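4-hydroxythreonine-4-phosphate dehydrogenase (Legionella pneumophila subsp. pneumophila, PDB 6XMY) probably catalyses the NAD(P)-dependent oxidation of 4-(phosphooxy)-L-threonine, a step in making pyridoxine 5'-phosphate, with a divalent metal ion as cofactor. Local coordinates at residues L232-L235 with K236-I240; H192-K195 with H196-I200. All blocks are in the same frame, centred on the assembly; numbering follows the deposited sequence.

Interaction 1. Residues L232-L235 with K236-I240; sequences LNTL and KNQGI
Leu235 and Ile240 meet across the end of helix 223-237, where the chain turns toward strand 241-246. Their contact is apolar: CD2 of Leu235 lies 3.7 Å from CD1 of Ile240, the two branched chains crossing at a slant. Both also rest on Ile187 of helix 180-197, and Leu235 reaches Val242, so aliphatic residues suit this inner side. Thr234 and Gln238 run side by side, with CG2 of Thr234 3.6 Å from NE2 of Gln238; the methyl stands anti to the backbone N (chi1 -65° for OG1), which leaves OG1 to bond Pro230 O. The amide oxygen OE1 of Gln238 bonds Gln188 of the neighbouring helix.

Among backbone bonds, Lys236 N to Leu232 O (2.9 Å) and Asn237 N to Asn233 O (3.0 Å) are regular, whereas Gln238 N makes weak bonds to the carbonyls of Thr234 and Leu235. Ile240 N then reaches back to Leu235 O at 3.0 Å, nearly straight at 162°, and Gly239 N bonds Lys236 O. With Gly239 at positive phi (85°), this is a Schellman motif; glycine fits because a CB would press on the preceding carbonyl.

On the outer side a water accepts from Lys236 NZ and donates to Asn233 OD1, both at 2.7 Å. The carbonyls from Leu232 to Lys236 are thus met by backbone N-H groups, while aliphatic side chains bind the turn to the adjoining helix and strand.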
# COMPACT_ATOMS: atom_id res chain seq x y z
N LEU A 232 -23.20 5.45 9.29
CA LEU A 232 -22.95 4.38 10.25
C LEU A 232 -24.25 3.68 10.64
O LEU A 232 -24.26 2.46 10.87
CB LEU A 232 -22.23 4.92 11.48
CG LEU A 232 -20.86 5.57 11.21
CD1 LEU A 232 -20.19 6.03 12.50
CD2 LEU A 232 -19.95 4.59 10.45
N ASN A 233 -25.35 4.42 10.73
CA ASN A 233 -26.65 3.79 10.97
C ASN A 233 -27.01 2.83 9.84
O ASN A 233 -27.50 1.72 10.09
CB ASN A 233 -27.74 4.85 11.12
CG ASN A 233 -27.64 5.60 12.42
OD1 ASN A 233 -26.99 5.15 13.37
ND2 ASN A 233 -28.31 6.75 12.49
N THR A 234 -26.77 3.24 8.59
CA THR A 234 -27.04 2.36 7.46
C THR A 234 -26.19 1.10 7.55
O THR A 234 -26.69 -0.01 7.36
CB THR A 234 -26.76 3.11 6.15
OG1 THR A 234 -27.68 4.20 6.03
CG2 THR A 234 -26.89 2.19 4.95
N LEU A 235 -24.90 1.26 7.86
CA LEU A 235 -24.01 0.11 7.98
C LEU A 235 -24.45 -0.82 9.10
O LEU A 235 -24.45 -2.05 8.93
CB LEU A 235 -22.58 0.59 8.20
CG LEU A 235 -21.96 1.19 6.94
CD1 LEU A 235 -20.80 2.10 7.32
CD2 LEU A 235 -21.48 0.11 6.00
N LYS A 236 -24.83 -0.27 10.26
CA LYS A 236 -25.35 -1.09 11.34
C LYS A 236 -26.56 -1.90 10.90
O LYS A 236 -26.68 -3.08 11.25
CB LYS A 236 -25.71 -0.22 12.55
CG LYS A 236 -24.52 0.29 13.34
CD LYS A 236 -24.98 1.32 14.37
CE LYS A 236 -23.82 1.90 15.17
NZ LYS A 236 -24.23 3.08 15.99
N ASN A 237 -27.46 -1.29 10.14
CA ASN A 237 -28.64 -2.01 9.67
C ASN A 237 -28.34 -2.97 8.53
O ASN A 237 -29.22 -3.76 8.15
CB ASN A 237 -29.76 -1.04 9.31
CG ASN A 237 -30.41 -0.44 10.54
OD1 ASN A 237 -30.14 -0.86 11.66
ND2 ASN A 237 -31.26 0.56 10.33
N GLN A 238 -27.13 -2.92 7.96
CA GLN A 238 -26.64 -3.99 7.10
C GLN A 238 -25.89 -5.06 7.89
O GLN A 238 -25.40 -6.02 7.30
CB GLN A 238 -25.73 -3.42 6.01
CG GLN A 238 -26.44 -2.45 5.09
CD GLN A 238 -25.51 -1.80 4.10
OE1 GLN A 238 -24.32 -2.11 4.07
NE2 GLN A 238 -26.04 -0.91 3.28
N GLY A 239 -25.81 -4.91 9.22
CA GLY A 239 -25.14 -5.88 10.05
C GLY A 239 -23.65 -5.71 10.17
O GLY A 239 -22.95 -6.64 10.58
N ILE A 240 -23.12 -4.54 9.83
CA ILE A 240 -21.70 -4.26 9.94
C ILE A 240 -21.47 -3.51 11.25
O ILE A 240 -22.08 -2.45 11.48
CB ILE A 240 -21.20 -3.48 8.72
CG1 ILE A 240 -21.33 -4.35 7.46
CG2 ILE A 240 -19.75 -3.05 8.91
CD1 ILE A 240 -21.09 -3.60 6.15
O HOH W 1 -24.40 5.11 14.24

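Interaction 2. Residues H192-K195 with H196-I200; sequences HSLK and HDFGI. With SO4 (sulfate ion), chain J; EDO (1,2-ethanediol), chain G.
His192 overlaps the ring of His196, one helical turn on, in an offset stack with centroids 4.2 Å apart and planes inclined by 26°. CE1 of His192 lies over one face of the His196 ring. His192 CG is anti to the backbone N (chi1 178°) whereas His196 CG is anti to the carbonyl carbon (chi1 -72°), and these different chi1 wells bring the two rings into overlap.

The pair holds a sulfate, probably from the crystallisation liquor, at its edge. His192 ND1 donates to sulfate O1 at 2.7 Å and His196 NE2 to O3 at 2.8 Å, both almost straight. The extended chain of Lys195 passes alongside, its CD 3.4 Å from sulfate O2 and its NZ 3.9 Å from O3, probably lending at most its charge.

A water donates to Asp197 OD2 and also bonds Ser193 OG, itself bonded to Gln189 NE2. O1 of a 1,2-ethanediol, probably of like origin to the sulfate, sits an unusually short 2.5 Å from Asp197 OD2, so that bond is doubtful in detail.

In the apolar part, Leu194 CD2 touches Ile200 CD1 at 4.0 Å, the two chains pointing the same way, and also meets the ring of Phe198, which rests on Met326 of helix 314-328. The helix ends as Ile200 N returns to Leu194 O (3.0 Å) and Gly199 takes the positive phi of the turn.

Two stacked imidazoles, each donating an N-H, and a lysine nearby make an anion-binding corner; the sulfate would favour protonated histidines, although their charge is not seen.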
# COMPACT_ATOMS: atom_id res chain seq x y z
N HIS A 192 -15.77 -6.63 4.25
CA HIS A 192 -15.65 -7.82 3.41
C HIS A 192 -14.23 -8.36 3.44
O HIS A 192 -14.02 -9.58 3.56
CB HIS A 192 -16.06 -7.49 1.98
CG HIS A 192 -15.92 -8.65 1.05
ND1 HIS A 192 -16.88 -9.64 0.95
CD2 HIS A 192 -14.94 -8.99 0.18
CE1 HIS A 192 -16.49 -10.53 0.05
NE2 HIS A 192 -15.32 -10.16 -0.43
N SER A 193 -13.24 -7.48 3.33
CA SER A 193 -11.85 -7.93 3.30
C SER A 193 -11.42 -8.50 4.65
O SER A 193 -10.72 -9.52 4.69
CB SER A 193 -10.94 -6.78 2.89
OG SER A 193 -11.17 -6.42 1.54
N LEU A 194 -11.81 -7.85 5.75
CA LEU A 194 -11.45 -8.39 7.06
C LEU A 194 -12.02 -9.78 7.25
O LEU A 194 -11.35 -10.67 7.79
CB LEU A 194 -11.92 -7.45 8.17
CG LEU A 194 -11.24 -6.08 8.26
CD1 LEU A 194 -11.94 -5.19 9.29
CD2 LEU A 194 -9.76 -6.25 8.58
N LYS A 195 -13.26 -9.99 6.81
CA LYS A 195 -13.92 -11.28 7.02
C LYS A 195 -13.36 -12.34 6.08
O LYS A 195 -13.04 -13.46 6.51
CB LYS A 195 -15.42 -11.11 6.80
CG LYS A 195 -16.25 -12.37 6.98
CD LYS A 195 -17.73 -12.01 6.92
CE LYS A 195 -18.62 -13.20 7.19
NZ LYS A 195 -20.04 -12.78 7.17
N HIS A 196 -13.23 -12.01 4.80
CA HIS A 196 -12.92 -13.01 3.80
C HIS A 196 -11.43 -13.21 3.59
O HIS A 196 -11.00 -14.31 3.21
CB HIS A 196 -13.61 -12.65 2.48
CG HIS A 196 -15.09 -12.86 2.51
ND1 HIS A 196 -15.68 -14.04 2.11
CD2 HIS A 196 -16.10 -12.05 2.92
CE1 HIS A 196 -16.99 -13.95 2.26
NE2 HIS A 196 -17.27 -12.76 2.75
N ASP A 197 -10.62 -12.18 3.82
CA ASP A 197 -9.19 -12.26 3.57
C ASP A 197 -8.33 -12.21 4.83
O ASP A 197 -7.17 -12.63 4.77
CB ASP A 197 -8.75 -11.17 2.59
CG ASP A 197 -9.40 -11.33 1.23
OD1 ASP A 197 -9.57 -12.49 0.79
OD2 ASP A 197 -9.75 -10.30 0.61
N PHE A 198 -8.86 -11.73 5.94
CA PHE A 198 -8.14 -11.73 7.21
C PHE A 198 -8.73 -12.69 8.23
O PHE A 198 -8.22 -12.76 9.36
CB PHE A 198 -8.05 -10.31 7.78
CG PHE A 198 -7.16 -9.38 7.00
CD1 PHE A 198 -7.64 -8.72 5.87
CD2 PHE A 198 -5.85 -9.16 7.39
CE1 PHE A 198 -6.83 -7.85 5.16
CE2 PHE A 198 -5.03 -8.30 6.68
CZ PHE A 198 -5.52 -7.64 5.56
N GLY A 199 -9.79 -13.42 7.88
CA GLY A 199 -10.34 -14.43 8.77
C GLY A 199 -11.01 -13.91 10.02
O GLY A 199 -11.12 -14.64 11.00
N ILE A 200 -11.48 -12.67 10.01
CA ILE A 200 -12.17 -12.08 11.15
C ILE A 200 -13.66 -12.26 10.92
O ILE A 200 -14.25 -11.59 10.07
CB ILE A 200 -11.79 -10.60 11.32
CG1 ILE A 200 -10.27 -10.47 11.49
CG2 ILE A 200 -12.54 -9.99 12.50
CD1 ILE A 200 -9.78 -9.06 11.48
S SO4 J . -19.55 -10.23 3.48
O1 SO4 J . -19.28 -9.69 2.15
O2 SO4 J . -18.41 -9.96 4.35
O3 SO4 J . -19.77 -11.67 3.39
O4 SO4 J . -20.74 -9.59 4.02
C1 EDO G . -7.08 -8.24 0.94
O1 EDO G . -8.51 -8.19 0.79
C2 EDO G . -6.45 -9.13 -0.13
O2 EDO G . -6.57 -8.55 -1.44
O HOH W 2 -11.66 -8.92 -0.26

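Overall arrangement
Interactions 1 and 2 end two helices, 223-237 and 180-197, and in each a glycine at positive phi turns the chain and an isoleucine N-H reaches back to a leucine carbonyl five and six residues earlier, respectively. Their centres are 17 Å apart and their nearest atoms about 6 Å, so they do not touch; the link is helix 180-197 itself, whose Ile184, Ile187, Gln188 and His191 meet residues of interaction 1 before the helix ends in interaction 2. Interaction 1 lies away from the NAD, zinc and predicted substrate sites. Interaction 2 comes nearer: the Phe198 side chain is about 10 Å from that of Asn285, a predicted substrate-binding residue.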